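PDB 6HNU: aromatic amino acid aminotransferase I from Candida albicans WO-1, which probably transfers the amino group of aromatic L-amino acids to 2-oxoglutarate, yielding an aromatic oxo-acid and L-glutamate, with pyridoxal 5'-phosphate as cofactor. Local coordinates for residues V135-G140 / Q330-F335; G106-L111 / R320-H325; V293-F298 / G309-Q314. One frame throughout, in Å; residues are numbered along the deposited sequence.

Contact 1: V135-G140 / Q330-F335. With PLP (pyridoxal-5'-phosphate), chain I.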
loop_
_atom_site.group_PDB
_atom_site.type_symbol
_atom_site.label_atom_id
_atom_site.label_comp_id
_atom_site.label_asym_id
_atom_site.label_seq_id
_atom_site.Cartn_x
_atom_site.Cartn_y
_atom_site.Cartn_z
ATOM N N VAL B 135 13.319 7.872 -10.262
ATOM C CA VAL B 135 12.470 6.721 -9.892
ATOM C C VAL B 135 12.143 6.840 -8.407
ATOM O O VAL B 135 13.014 7.234 -7.604
ATOM C CB VAL B 135 13.182 5.412 -10.234
ATOM C CG1 VAL B 135 13.440 5.319 -11.721
ATOM C CG2 VAL B 135 14.480 5.272 -9.487
ATOM N N ILE B 136 10.915 6.490 -8.062
ATOM C CA ILE B 136 10.449 6.301 -6.666
ATOM C C ILE B 136 9.810 4.914 -6.590
ATOM O O ILE B 136 9.397 4.359 -7.620
ATOM C CB ILE B 136 9.477 7.434 -6.258
ATOM C CG1 ILE B 136 8.233 7.504 -7.148
ATOM C CG2 ILE B 136 10.245 8.759 -6.230
ATOM C CD1 ILE B 136 7.113 8.412 -6.641
ATOM N N VAL B 137 9.764 4.362 -5.406
ATOM C CA VAL B 137 9.139 3.047 -5.175
ATOM C C VAL B 137 7.616 3.198 -5.188
ATOM O O VAL B 137 7.054 4.298 -4.902
ATOM C CB VAL B 137 9.680 2.399 -3.897
ATOM C CG1 VAL B 137 11.154 2.140 -4.047
ATOM C CG2 VAL B 137 9.355 3.216 -2.648
ATOM N N SER B 138 6.969 2.107 -5.569
ATOM C CA SER B 138 5.517 1.873 -5.418
ATOM C C SER B 138 5.325 0.520 -4.754
ATOM O O SER B 138 6.304 -0.254 -4.651
ATOM C CB SER B 138 4.841 1.904 -6.752
ATOM O OG SER B 138 5.092 0.694 -7.447
ATOM N N VAL B 139 4.094 0.218 -4.350
ATOM C CA VAL B 139 3.761 -1.158 -3.880
ATOM C C VAL B 139 3.062 -1.917 -5.005
ATOM O O VAL B 139 2.271 -2.867 -4.724
ATOM C CB VAL B 139 2.975 -1.107 -2.553
ATOM C CG1 VAL B 139 3.815 -0.442 -1.484
ATOM C CG2 VAL B 139 1.655 -0.380 -2.671
ATOM N N GLY B 140 3.447 -1.612 -6.232
ATOM C CA GLY B 140 2.896 -2.219 -7.446
ATOM C C GLY B 140 2.105 -1.250 -8.281
ATOM O O GLY B 140 1.792 -0.140 -7.812
ATOM N N GLN B 330 2.793 4.710 2.579
ATOM C CA GLN B 330 3.980 4.982 3.418
ATOM C C GLN B 330 5.242 4.452 2.711
ATOM O O GLN B 330 6.125 5.269 2.304
ATOM C CB GLN B 330 3.680 4.431 4.810
ATOM C CG GLN B 330 4.175 5.325 5.927
ATOM C CD GLN B 330 5.628 5.056 6.200
ATOM O OE1 GLN B 330 6.102 3.928 6.039
ATOM N NE2 GLN B 330 6.343 6.092 6.589
ATOM N N ASN B 331 5.325 3.136 2.486
ATOM C CA ASN B 331 6.510 2.507 1.876
ATOM C C ASN B 331 6.177 1.060 1.586
ATOM O O ASN B 331 5.298 0.533 2.227
ATOM C CB ASN B 331 7.720 2.563 2.811
ATOM C CG ASN B 331 8.689 3.646 2.392
ATOM O OD1 ASN B 331 8.877 3.870 1.188
ATOM N ND2 ASN B 331 9.324 4.295 3.365
ATOM N N PRO B 332 6.852 0.398 0.627
ATOM C CA PRO B 332 6.724 -1.043 0.482
ATOM C C PRO B 332 7.222 -1.757 1.730
ATOM O O PRO B 332 8.035 -1.170 2.492
ATOM C CB PRO B 332 7.678 -1.365 -0.680
ATOM C CG PRO B 332 7.837 -0.058 -1.404
ATOM C CD PRO B 332 7.830 0.967 -0.306
ATOM N N SER B 333 6.805 -3.018 1.889
ATOM C CA SER B 333 7.377 -3.971 2.854
ATOM C C SER B 333 8.911 -3.909 2.809
ATOM O O SER B 333 9.526 -4.074 1.692
ATOM C CB SER B 333 6.950 -5.377 2.569
ATOM O OG SER B 333 7.726 -6.302 3.332
ATOM N N GLY B 334 9.509 -3.781 3.987
ATOM C CA GLY B 334 10.974 -3.775 4.147
ATOM C C GLY B 334 11.499 -5.154 3.784
ATOM O O GLY B 334 12.620 -5.276 3.286
ATOM N N PHE B 335 10.712 -6.197 4.070
ATOM C CA PHE B 335 11.092 -7.573 3.683
ATOM C C PHE B 335 11.112 -7.648 2.163
ATOM O O PHE B 335 12.078 -8.166 1.621
ATOM C CB PHE B 335 10.181 -8.636 4.295
ATOM C CG PHE B 335 10.313 -8.794 5.791
ATOM C CD1 PHE B 335 11.487 -9.282 6.345
ATOM C CD2 PHE B 335 9.249 -8.525 6.633
ATOM C CE1 PHE B 335 11.603 -9.428 7.725
ATOM C CE2 PHE B 335 9.364 -8.662 8.009
ATOM C CZ PHE B 335 10.542 -9.140 8.546
HETATM N N1 PLP I . -1.858 -2.944 -14.598
HETATM C C2 PLP I . -2.338 -3.757 -15.543
HETATM C C2A PLP I . -2.752 -3.171 -16.847
HETATM C C3 PLP I . -2.461 -5.127 -15.325
HETATM O O3 PLP I . -3.025 -5.891 -16.310
HETATM C C4 PLP I . -2.086 -5.653 -14.073
HETATM C C4A PLP I . -2.236 -7.083 -13.811
HETATM C C5 PLP I . -1.548 -4.792 -13.107
HETATM C C6 PLP I . -1.482 -3.455 -13.406
HETATM C C5A PLP I . -1.195 -5.275 -11.721
HETATM O O4P PLP I . 0.110 -4.777 -11.316
HETATM P P PLP I . 0.714 -4.977 -9.905
HETATM O O1P PLP I . 2.100 -4.408 -10.109
HETATM O O2P PLP I . 0.682 -6.505 -9.619
HETATM O O3P PLP I . -0.143 -4.193 -8.915
#
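At the C-terminal end of an edge strand of the large mixed sheet, where the chain turns toward the cofactor phosphate of this PLP-dependent aminotransferase, Val137 and Val139 receive the ring of Pro332 from the linker ahead of helix 334-377. The backbones come nearest at Val139 and Pro332, whose CA atoms are 5.3 Å apart, and no hydrogen bond joins the two segments; the join is apolar. In Val137 a chi1 of -63° sets CG1 anti to the carbonyl carbon and leaves CG2 between N and that carbon, from where CG2 reaches Pro332 CD at 3.6 Å. On the far side of Ser138, Val139 brings CG1 to within 3.6 Å of Pro332 CA, on the backbone side of the ring. Between the two valines the ring's CG lies 3.6 Å from Ser138 O, so the proline rides along three consecutive residues. Asn331 adds a lighter touch through OD1 to the Val137 methyl CG2, while its ND2 is held by Ser107 O. The linker also faces the dimer interface: Ser333 OG bonds Ser336 OG of the second subunit.

Beyond the proline, the strand runs out into the phosphate site. Gly140 occupies the N-cap position of helix 141-152, with its CA 3.5 Å from O1P of PLP. An ST turn shapes the approach to this glycine: Gly140 N donates to Ser138 OG at 3.1 Å, with an N-H...O angle of 151°.

Contact 2: G106-L111 / R320-H325. Unlike the reference sequence in segment 106-111: Leu111 (reference Ser).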
loop_
_atom_site.group_PDB
_atom_site.type_symbol
_atom_site.label_atom_id
_atom_site.label_comp_id
_atom_site.label_asym_id
_atom_site.label_seq_id
_atom_site.Cartn_x
_atom_site.Cartn_y
_atom_site.Cartn_z
ATOM N N GLY B 106 11.457 4.745 6.943
ATOM C CA GLY B 106 12.479 5.515 6.217
ATOM C C GLY B 106 11.885 6.414 5.155
ATOM O O GLY B 106 10.650 6.584 5.136
ATOM N N SER B 107 12.734 6.958 4.281
ATOM C CA SER B 107 12.335 7.881 3.186
ATOM C C SER B 107 11.274 7.189 2.322
ATOM O O SER B 107 11.480 5.994 1.936
ATOM C CB SER B 107 13.508 8.297 2.345
ATOM O OG SER B 107 13.051 8.992 1.183
ATOM N N THR B 108 10.198 7.900 1.997
ATOM C CA THR B 108 9.095 7.346 1.163
ATOM C C THR B 108 9.556 7.251 -0.308
ATOM O O THR B 108 8.887 6.582 -1.083
ATOM C CB THR B 108 7.811 8.168 1.372
ATOM O OG1 THR B 108 7.216 7.770 2.614
ATOM C CG2 THR B 108 6.789 7.960 0.280
ATOM N N PHE B 109 10.641 7.925 -0.705
ATOM C CA PHE B 109 11.186 7.828 -2.086
ATOM C C PHE B 109 11.630 6.380 -2.346
ATOM O O PHE B 109 11.480 5.903 -3.464
ATOM C CB PHE B 109 12.383 8.759 -2.296
ATOM C CG PHE B 109 12.022 10.210 -2.459
ATOM C CD1 PHE B 109 11.773 11.005 -1.353
ATOM C CD2 PHE B 109 12.021 10.796 -3.709
ATOM C CE1 PHE B 109 11.493 12.349 -1.498
ATOM C CE2 PHE B 109 11.745 12.145 -3.848
ATOM C CZ PHE B 109 11.443 12.907 -2.747
ATOM N N GLY B 110 12.174 5.722 -1.317
ATOM C CA GLY B 110 12.602 4.309 -1.341
ATOM C C GLY B 110 13.963 4.135 -0.697
ATOM O O GLY B 110 14.631 5.161 -0.400
ATOM N N LEU B 111 14.379 2.891 -0.447
ATOM C CA LEU B 111 15.704 2.642 0.171
ATOM C C LEU B 111 16.805 2.818 -0.872
ATOM O O LEU B 111 16.638 2.366 -1.998
ATOM C CB LEU B 111 15.690 1.242 0.773
ATOM C CG LEU B 111 14.756 1.080 1.972
ATOM C CD1 LEU B 111 14.364 -0.381 2.154
ATOM C CD2 LEU B 111 15.375 1.674 3.233
ATOM N N ARG B 320 5.359 14.986 -5.893
ATOM C CA ARG B 320 3.932 14.982 -5.508
ATOM C C ARG B 320 3.443 13.548 -5.213
ATOM O O ARG B 320 2.638 13.379 -4.281
ATOM C CB ARG B 320 3.071 15.651 -6.578
ATOM C CG ARG B 320 3.345 17.137 -6.735
ATOM C CD ARG B 320 2.826 17.973 -5.576
ATOM N NE ARG B 320 3.805 18.174 -4.506
ATOM C CZ ARG B 320 3.559 18.793 -3.353
ATOM N NH1 ARG B 320 4.552 18.967 -2.496
ATOM N NH2 ARG B 320 2.350 19.268 -3.067
ATOM N N TYR B 321 3.867 12.556 -5.980
ATOM C CA TYR B 321 3.604 11.148 -5.607
ATOM C C TYR B 321 4.179 10.850 -4.209
ATOM O O TYR B 321 3.526 10.136 -3.456
ATOM C CB TYR B 321 4.211 10.167 -6.599
ATOM C CG TYR B 321 3.453 9.943 -7.877
ATOM C CD1 TYR B 321 3.651 10.770 -8.981
ATOM C CD2 TYR B 321 2.675 8.817 -8.048
ATOM C CE1 TYR B 321 3.042 10.511 -10.203
ATOM C CE2 TYR B 321 2.033 8.557 -9.257
ATOM C CZ TYR B 321 2.228 9.396 -10.343
ATOM O OH TYR B 321 1.654 9.121 -11.557
ATOM N N VAL B 322 5.399 11.297 -3.888
ATOM C CA VAL B 322 6.031 10.991 -2.574
ATOM C C VAL B 322 5.178 11.599 -1.448
ATOM O O VAL B 322 4.837 10.888 -0.497
ATOM C CB VAL B 322 7.493 11.470 -2.545
ATOM C CG1 VAL B 322 8.060 11.305 -1.145
ATOM C CG2 VAL B 322 8.343 10.725 -3.572
ATOM N N ARG B 323 4.723 12.840 -1.591
ATOM C CA ARG B 323 3.823 13.483 -0.596
ATOM C C ARG B 323 2.581 12.614 -0.397
ATOM O O ARG B 323 2.178 12.379 0.746
ATOM C CB ARG B 323 3.437 14.879 -1.080
ATOM C CG ARG B 323 4.637 15.802 -1.221
ATOM C CD ARG B 323 5.264 16.156 0.129
ATOM N NE ARG B 323 6.297 15.248 0.629
ATOM C CZ ARG B 323 7.579 15.219 0.269
ATOM N NH1 ARG B 323 8.061 16.017 -0.669
ATOM N NH2 ARG B 323 8.399 14.359 0.858
ATOM N N LEU B 324 1.977 12.136 -1.474
ATOM C CA LEU B 324 0.774 11.285 -1.361
ATOM C C LEU B 324 1.150 9.966 -0.686
ATOM O O LEU B 324 0.440 9.572 0.281
ATOM C CB LEU B 324 0.167 11.038 -2.735
ATOM C CG LEU B 324 -0.983 10.038 -2.781
ATOM C CD1 LEU B 324 -2.132 10.438 -1.873
ATOM C CD2 LEU B 324 -1.481 9.910 -4.216
ATOM N N HIS B 325 2.234 9.334 -1.119
ATOM C CA HIS B 325 2.685 8.045 -0.528
ATOM C C HIS B 325 2.874 8.159 0.996
ATOM O O HIS B 325 2.506 7.217 1.690
ATOM C CB HIS B 325 3.949 7.557 -1.209
ATOM C CG HIS B 325 3.715 6.890 -2.518
ATOM N ND1 HIS B 325 4.764 6.549 -3.319
ATOM C CD2 HIS B 325 2.607 6.424 -3.129
ATOM C CE1 HIS B 325 4.310 5.914 -4.383
ATOM N NE2 HIS B 325 3.018 5.830 -4.310
HETATM O O HOH W 1 7.408 6.473 -3.325
#
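Thr108 leans its methyl against helix 315-327 while Phe109, next in a type I turn from Ser107 to Gly110, lays its ring over Val322. Thr108 CB stands 4.0 Å from Val322 CG1. One bond further, CG2, anti to the backbone N, turns to the helix surface and meets Val322 O at 3.6 Å; its approach to His325 CB is doubtfully short. The other branch, OG1, turns to Gln330 O and hydrogen-bonds it. Val322 answers with both methyls: CG2 sits over the centre of the Phe109 ring, 3.6 Å from the centroid and 11° off the normal, a CH-pi contact, and CG1 lies near the ring's CE1. A water links the Thr108 carbonyl to the His325 ring, donating to Thr108 O at 2.7 Å and lying in the ring plane 2.6 Å from ND1; Glu143 holds NE2, so the ring's rotation is fixed from both nitrogens. Ser107 OG accepts from Phe109 N in an ST turn that shapes the loop. The loop packs against both helix 315-327 and strand 133-138, Phe109 bonding Val137 through the backbone and sharing Ile136 with Val322, while His325 also reaches helix 141-152 at Ser147.

Contact 3: V293-F298 / G309-Q314. With PLP (pyridoxal-5'-phosphate), chain I.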
loop_
_atom_site.group_PDB
_atom_site.type_symbol
_atom_site.label_atom_id
_atom_site.label_comp_id
_atom_site.label_asym_id
_atom_site.label_seq_id
_atom_site.Cartn_x
_atom_site.Cartn_y
_atom_site.Cartn_z
ATOM N N VAL B 293 4.819 9.298 -17.538
ATOM C CA VAL B 293 5.001 8.577 -16.258
ATOM C C VAL B 293 4.859 7.098 -16.565
ATOM O O VAL B 293 3.834 6.706 -17.148
ATOM C CB VAL B 293 4.064 9.082 -15.159
ATOM C CG1 VAL B 293 4.354 8.417 -13.825
ATOM C CG2 VAL B 293 4.166 10.586 -15.004
ATOM N N ARG B 294 5.867 6.335 -16.192
ATOM C CA ARG B 294 5.879 4.860 -16.373
ATOM C C ARG B 294 5.614 4.166 -15.033
ATOM O O ARG B 294 6.248 4.510 -14.007
ATOM C CB ARG B 294 7.200 4.411 -16.997
ATOM C CG ARG B 294 7.343 2.903 -17.149
ATOM C CD ARG B 294 8.707 2.530 -17.692
ATOM N NE ARG B 294 8.791 1.145 -18.106
ATOM C CZ ARG B 294 8.517 0.676 -19.318
ATOM N NH1 ARG B 294 8.059 1.473 -20.244
ATOM N NH2 ARG B 294 8.620 -0.614 -19.570
ATOM N N LEU B 295 4.698 3.203 -15.034
ATOM C CA LEU B 295 4.397 2.336 -13.866
ATOM C C LEU B 295 5.080 0.997 -14.124
ATOM O O LEU B 295 4.662 0.229 -15.021
ATOM C CB LEU B 295 2.886 2.204 -13.651
ATOM C CG LEU B 295 2.079 3.485 -13.859
ATOM C CD1 LEU B 295 0.608 3.217 -13.614
ATOM C CD2 LEU B 295 2.569 4.626 -12.982
ATOM N N ASP B 296 6.158 0.733 -13.397
ATOM C CA ASP B 296 6.917 -0.537 -13.516
ATOM C C ASP B 296 6.673 -1.450 -12.331
ATOM O O ASP B 296 6.537 -0.961 -11.190
ATOM C CB ASP B 296 8.430 -0.260 -13.581
ATOM C CG ASP B 296 8.943 0.051 -14.967
ATOM O OD1 ASP B 296 8.659 -0.751 -15.871
ATOM O OD2 ASP B 296 9.713 1.046 -15.118
ATOM N N SER B 297 6.621 -2.767 -12.563
ATOM C CA SER B 297 6.299 -3.727 -11.496
ATOM C C SER B 297 7.172 -4.978 -11.621
ATOM O O SER B 297 7.454 -5.397 -12.747
ATOM C CB SER B 297 4.865 -4.133 -11.586
ATOM O OG SER B 297 4.534 -4.975 -10.507
ATOM N N PHE B 298 7.460 -5.607 -10.500
ATOM C CA PHE B 298 8.077 -6.962 -10.455
ATOM C C PHE B 298 7.033 -8.076 -10.545
ATOM O O PHE B 298 7.409 -9.259 -10.595
ATOM C CB PHE B 298 8.865 -7.125 -9.170
ATOM C CG PHE B 298 10.155 -6.364 -9.182
ATOM C CD1 PHE B 298 11.065 -6.527 -10.215
ATOM C CD2 PHE B 298 10.467 -5.512 -8.138
ATOM C CE1 PHE B 298 12.298 -5.895 -10.170
ATOM C CE2 PHE B 298 11.679 -4.842 -8.122
ATOM C CZ PHE B 298 12.564 -4.992 -9.163
ATOM N N GLY B 309 7.051 -2.134 -6.862
ATOM C CA GLY B 309 7.311 -1.649 -8.198
ATOM C C GLY B 309 7.959 -0.295 -8.071
ATOM O O GLY B 309 8.477 0.071 -6.950
ATOM N N TRP B 310 7.961 0.417 -9.163
ATOM C CA TRP B 310 8.508 1.783 -9.139
ATOM C C TRP B 310 7.803 2.645 -10.184
ATOM O O TRP B 310 7.008 2.144 -11.031
ATOM C CB TRP B 310 10.044 1.768 -9.252
ATOM C CG TRP B 310 10.568 1.222 -10.534
ATOM C CD1 TRP B 310 10.979 1.939 -11.610
ATOM C CD2 TRP B 310 10.714 -0.163 -10.886
ATOM N NE1 TRP B 310 11.394 1.091 -12.594
ATOM C CE2 TRP B 310 11.227 -0.201 -12.196
ATOM C CE3 TRP B 310 10.445 -1.366 -10.235
ATOM C CZ2 TRP B 310 11.492 -1.392 -12.861
ATOM C CZ3 TRP B 310 10.695 -2.551 -10.891
ATOM C CH2 TRP B 310 11.213 -2.556 -12.185
ATOM N N ILE B 311 8.066 3.935 -10.104
ATOM C CA ILE B 311 7.425 4.938 -10.986
ATOM C C ILE B 311 8.567 5.759 -11.555
ATOM O O ILE B 311 9.411 6.196 -10.751
ATOM C CB ILE B 311 6.398 5.768 -10.206
ATOM C CG1 ILE B 311 5.304 4.888 -9.582
ATOM C CG2 ILE B 311 5.787 6.866 -11.056
ATOM C CD1 ILE B 311 4.491 5.568 -8.479
ATOM N N VAL B 312 8.598 5.926 -12.879
ATOM C CA VAL B 312 9.603 6.722 -13.612
ATOM C C VAL B 312 8.929 7.979 -14.141
ATOM O O VAL B 312 7.881 7.889 -14.801
ATOM C CB VAL B 312 10.291 5.953 -14.736
ATOM C CG1 VAL B 312 11.525 6.699 -15.200
ATOM C CG2 VAL B 312 10.615 4.517 -14.321
ATOM N N GLY B 313 9.578 9.116 -13.928
ATOM C CA GLY B 313 9.073 10.396 -14.419
ATOM C C GLY B 313 9.912 11.562 -13.933
ATOM O O GLY B 313 10.998 11.376 -13.347
ATOM N N GLN B 314 9.453 12.769 -14.250
ATOM C CA GLN B 314 10.292 13.948 -13.955
ATOM C C GLN B 314 10.233 14.203 -12.446
ATOM O O GLN B 314 9.220 13.880 -11.806
ATOM C CB GLN B 314 9.956 15.138 -14.839
ATOM C CG GLN B 314 8.583 15.716 -14.686
ATOM C CD GLN B 314 8.574 17.076 -15.350
ATOM O OE1 GLN B 314 9.185 18.020 -14.846
ATOM N NE2 GLN B 314 7.969 17.175 -16.529
HETATM N N1 PLP I . -1.858 -2.944 -14.598
HETATM C C2 PLP I . -2.338 -3.757 -15.543
HETATM C C2A PLP I . -2.752 -3.171 -16.847
HETATM C C3 PLP I . -2.461 -5.127 -15.325
HETATM O O3 PLP I . -3.025 -5.891 -16.310
HETATM C C4 PLP I . -2.086 -5.653 -14.073
HETATM C C4A PLP I . -2.236 -7.083 -13.811
HETATM C C5 PLP I . -1.548 -4.792 -13.107
HETATM C C6 PLP I . -1.482 -3.455 -13.406
HETATM C C5A PLP I . -1.195 -5.275 -11.721
HETATM O O4P PLP I . 0.110 -4.777 -11.316
HETATM P P PLP I . 0.714 -4.977 -9.905
HETATM O O1P PLP I . 2.100 -4.408 -10.109
HETATM O O2P PLP I . 0.682 -6.505 -9.619
HETATM O O3P PLP I . -0.143 -4.193 -8.915
#
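Strands 293-297 and 309-314 run antiparallel, their axes 4.6 Å apart and their directions 160° apart, with Arg294-Val312 and Asp296-Trp310 as hydrogen-bonded pairs and Leu295-Ile311 and Ser297-Gly309 as non-hydrogen-bonded ones. On the face carrying Asp296 and Trp310, the indole takes the cramped position between its backbone N and carbonyl carbon (chi1 64°), which swings it across the neighbouring strand. Asp296 CB then lies over the five-membered ring, 3.4 Å from its centroid, in a CH-pi contact. Asp296 OD1 takes NE of Arg294 on its syn side at 2.9 Å, a salt bridge made possible by the arginine's extended chain; NH1 of the same arginine pairs with Glu245. The six-membered ring of Trp310 points its edge at the face of Phe298, centroids 5.0 Å apart and planes at 55°, a tilted edge-to-face pair. Beside Ile311, on the face it shares with Leu295, Val293 CG1 presses on Ile311 CG2 at 3.5 Å, closer than usual. Gly309 lies against Ser297, their CA atoms 4.0 Å apart. At the end of the strand Ser297 OG donates to O1P of PLP at 2.5 Å and accepts from Ser299 N. This beta hairpin belongs to the large mixed sheet of the fold type I PLP enzymes, and its loop end supplies part of the cofactor's phosphate site.

Overall arrangement
The three contacts gather at the 133-138 end of the mixed sheet and the helices packed on it: centres of contacts 1 and 2 are about 8 Å apart, 1 and 3 about 11 Å, and 2 and 3 about 13 Å. Strand 133-138 of contact 1, outermost within the chain, pairs with 309-314 of contact 3 through Ile136 O with Ile311 N and Ser138 N with Gly309 O. Helix 315-327 follows strand 309-314 directly. In sequence, contacts 1 and 2 alternate their segments, while contact 3 nests inside both loops. Contacts 1 and 3 touch the same PLP, through Gly140 and Ser297, so the ends of two sheet strands supply part of its phosphate site, with contact 2 farther out.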